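Local coordinates for protein intracellular exo-alpha-(1->5)-L-arabinofuranosidase (Bifidobacterium longum, PDB 2Y2W) that cleaves terminal alpha-(1->5)-linked L-arabinofuranosyl residues from branched and debranched arabinans and is also active on wheat arabinoxylan, at residues K236-M241 against E276-V281. Residues are numbered along the deposited sequence; the frame is centred on the assembly and turned at random.
Sequences KVAHAM and ENLDFV
N277 lays its carboxamide along the side of the helix, next to H239, and the contact is one of van der Waals packing. N277 OD1 sits 3.3 Å from H239 CB, and N277 CG comes within 3.5 Å of H239 CA. The two side chains run side by side in the same direction; OD1 lies at the edge of the imidazole, in the ring plane, although the amide plane itself is turned 58° from the ring. With CG anti to its own carbonyl carbon (chi1 -57°), N277 sends the amide along H239, while its CB rests 3.6 Å from A238 O and 3.9 Å from A238 CB. Beyond it, the end of L278 bends closer to the helix, bringing CD2 to 4.1 Å from A238 CB. Cut back to an alanine, N277 would probably still touch A238 through CB, but the CB and ring edge of H239 would be likely to lose their amide neighbour, opening a gap beside the helix. H239 also meets H224 of the second subunit edge-to-face. The arrangement belongs to the (beta/alpha)8 barrel of this family 51 hydrolase: helix 227-244, on the barrel's outside, packs against residues 277-278, just before parallel strand 280-287.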
ATOM      1  N   LYS D 236       2.837  -7.268   9.835  1.00 24.35           N
ATOM      2  CA  LYS D 236       2.987  -5.865  10.230  1.00 24.12           C
ATOM      3  C   LYS D 236       1.935  -5.437  11.256  1.00 24.01           C
ATOM      4  O   LYS D 236       2.273  -4.851  12.287  1.00 23.86           O
ATOM      5  CB  LYS D 236       2.935  -4.944   9.005  1.00 24.09           C
ATOM      6  CG  LYS D 236       4.170  -5.007   8.113  1.00 24.34           C
ATOM      7  CD  LYS D 236       3.957  -4.249   6.804  1.00 24.25           C
ATOM      8  CE  LYS D 236       5.082  -4.512   5.806  1.00 24.51           C
ATOM      9  NZ  LYS D 236       5.190  -5.948   5.391  1.00 24.28           N
ATOM     10  N   VAL D 237       0.669  -5.749  10.975  1.00 23.85           N
ATOM     11  CA  VAL D 237      -0.448  -5.336  11.831  1.00 23.78           C
ATOM     12  C   VAL D 237      -0.465  -6.065  13.180  1.00 23.76           C
ATOM     13  O   VAL D 237      -0.667  -5.437  14.222  1.00 23.77           O
ATOM     14  CB  VAL D 237      -1.816  -5.479  11.108  1.00 23.79           C
ATOM     15  CG1 VAL D 237      -2.960  -5.021  12.005  1.00 23.48           C
ATOM     16  CG2 VAL D 237      -1.820  -4.674   9.817  1.00 23.75           C
ATOM     17  N   ALA D 238      -0.249  -7.381  13.153  1.00 23.81           N
ATOM     18  CA  ALA D 238      -0.255  -8.198  14.373  1.00 23.63           C
ATOM     19  C   ALA D 238       0.863  -7.813  15.338  1.00 23.51           C
ATOM     20  O   ALA D 238       0.641  -7.722  16.547  1.00 23.49           O
ATOM     21  CB  ALA D 238      -0.180  -9.680  14.034  1.00 23.62           C
ATOM     22  N   HIS D 239       2.057  -7.586  14.797  1.00 23.39           N
ATOM     23  CA  HIS D 239       3.195  -7.146  15.601  1.00 23.32           C
ATOM     24  C   HIS D 239       2.940  -5.801  16.277  1.00 23.26           C
ATOM     25  O   HIS D 239       3.142  -5.663  17.486  1.00 23.22           O
ATOM     26  CB  HIS D 239       4.472  -7.066  14.759  1.00 23.34           C
ATOM     27  CG  HIS D 239       5.552  -6.246  15.393  1.00 23.58           C
ATOM     28  ND1 HIS D 239       5.852  -4.965  14.983  1.00 23.95           N
ATOM     29  CD2 HIS D 239       6.376  -6.511  16.435  1.00 23.38           C
ATOM     30  CE1 HIS D 239       6.827  -4.483  15.732  1.00 24.07           C
ATOM     31  NE2 HIS D 239       7.164  -5.402  16.619  1.00 24.15           N
ATOM     32  N   ALA D 240       2.506  -4.821  15.486  1.00 23.23           N
ATOM     33  CA  ALA D 240       2.267  -3.463  15.964  1.00 23.30           C
ATOM     34  C   ALA D 240       1.169  -3.406  17.020  1.00 23.50           C
ATOM     35  O   ALA D 240       1.297  -2.693  18.014  1.00 23.42           O
ATOM     36  CB  ALA D 240       1.939  -2.539  14.801  1.00 23.29           C
ATOM     37  N   MET D 241       0.096  -4.163  16.813  1.00 23.84           N
ATOM     38  CA  MET D 241      -0.985  -4.210  17.788  1.00 24.25           C
ATOM     39  C   MET D 241      -0.548  -4.851  19.105  1.00 24.65           C
ATOM     40  O   MET D 241      -0.811  -4.292  20.173  1.00 24.82           O
ATOM     41  CB  MET D 241      -2.230  -4.880  17.211  1.00 24.19           C
ATOM     42  CG  MET D 241      -3.017  -3.964  16.289  1.00 24.51           C
ATOM     43  SD  MET D 241      -4.418  -4.764  15.504  1.00 25.06           S
ATOM     44  CE  MET D 241      -5.516  -4.991  16.902  1.00 25.35           C
ATOM     45  N   GLU D 276       4.754 -15.417  15.460  1.00 31.67           N
ATOM     46  CA  GLU D 276       5.047 -14.854  16.783  1.00 32.01           C
ATOM     47  C   GLU D 276       3.942 -13.999  17.409  1.00 31.85           C
ATOM     48  O   GLU D 276       3.703 -14.087  18.615  1.00 31.83           O
ATOM     49  CB  GLU D 276       6.374 -14.083  16.773  1.00 32.22           C
ATOM     50  CG  GLU D 276       7.575 -14.896  17.280  1.00 33.46           C
ATOM     51  CD  GLU D 276       7.448 -15.329  18.750  1.00 35.09           C
ATOM     52  OE1 GLU D 276       6.716 -14.669  19.527  1.00 35.60           O
ATOM     53  OE2 GLU D 276       8.087 -16.337  19.127  1.00 35.44           O
ATOM     54  N   ASN D 277       3.269 -13.187  16.596  1.00 31.65           N
ATOM     55  CA  ASN D 277       2.265 -12.251  17.107  1.00 31.48           C
ATOM     56  C   ASN D 277       0.822 -12.675  16.847  1.00 31.51           C
ATOM     57  O   ASN D 277      -0.115 -11.901  17.064  1.00 31.51           O
ATOM     58  CB  ASN D 277       2.525 -10.846  16.561  1.00 31.37           C
ATOM     59  CG  ASN D 277       3.915 -10.346  16.891  1.00 31.16           C
ATOM     60  OD1 ASN D 277       4.732 -10.127  16.000  1.00 31.04           O
ATOM     61  ND2 ASN D 277       4.197 -10.177  18.178  1.00 30.92           N
ATOM     62  N   LEU D 278       0.651 -13.911  16.386  1.00 31.48           N
ATOM     63  CA  LEU D 278      -0.676 -14.462  16.143  1.00 31.48           C
ATOM     64  C   LEU D 278      -1.073 -15.450  17.227  1.00 31.49           C
ATOM     65  O   LEU D 278      -0.221 -16.084  17.855  1.00 31.47           O
ATOM     66  CB  LEU D 278      -0.755 -15.128  14.764  1.00 31.46           C
ATOM     67  CG  LEU D 278      -0.771 -14.216  13.532  1.00 31.32           C
ATOM     68  CD1 LEU D 278      -0.701 -15.058  12.275  1.00 30.88           C
ATOM     69  CD2 LEU D 278      -1.999 -13.307  13.513  1.00 30.98           C
ATOM     70  N   ASP D 279      -2.378 -15.574  17.430  1.00 31.46           N
ATOM     71  CA  ASP D 279      -2.924 -16.451  18.450  1.00 31.59           C
ATOM     72  C   ASP D 279      -3.947 -17.412  17.849  1.00 31.57           C
ATOM     73  O   ASP D 279      -4.126 -18.529  18.338  1.00 31.50           O
ATOM     74  CB  ASP D 279      -3.555 -15.612  19.560  1.00 31.67           C
ATOM     75  CG  ASP D 279      -2.560 -14.660  20.205  1.00 32.15           C
ATOM     76  OD1 ASP D 279      -1.772 -15.116  21.064  1.00 32.13           O
ATOM     77  OD2 ASP D 279      -2.567 -13.456  19.853  1.00 32.06           O
ATOM     78  N   PHE D 280      -4.603 -16.968  16.781  1.00 31.59           N
ATOM     79  CA  PHE D 280      -5.633 -17.751  16.115  1.00 31.67           C
ATOM     80  C   PHE D 280      -5.458 -17.755  14.605  1.00 31.70           C
ATOM     81  O   PHE D 280      -4.813 -16.871  14.037  1.00 31.61           O
ATOM     82  CB  PHE D 280      -7.022 -17.196  16.435  1.00 31.72           C
ATOM     83  CG  PHE D 280      -7.494 -17.484  17.829  1.00 31.75           C
ATOM     84  CD1 PHE D 280      -8.204 -18.646  18.109  1.00 31.61           C
ATOM     85  CD2 PHE D 280      -7.252 -16.579  18.858  1.00 31.85           C
ATOM     86  CE1 PHE D 280      -8.661 -18.911  19.397  1.00 32.15           C
ATOM     87  CE2 PHE D 280      -7.702 -16.834  20.153  1.00 32.20           C
ATOM     88  CZ  PHE D 280      -8.408 -18.003  20.423  1.00 32.29           C
ATOM     89  N   VAL D 281      -6.035 -18.771  13.974  1.00 31.81           N
ATOM     90  CA  VAL D 281      -6.228 -18.802  12.530  1.00 31.88           C
ATOM     91  C   VAL D 281      -7.711 -19.085  12.283  1.00 32.07           C
ATOM     92  O   VAL D 281      -8.301 -19.944  12.939  1.00 32.07           O
ATOM     93  CB  VAL D 281      -5.289 -19.831  11.832  1.00 31.83           C
ATOM     94  CG1 VAL D 281      -5.471 -21.244  12.398  1.00 31.82           C
ATOM     95  CG2 VAL D 281      -5.472 -19.808  10.316  1.00 31.66           C
TER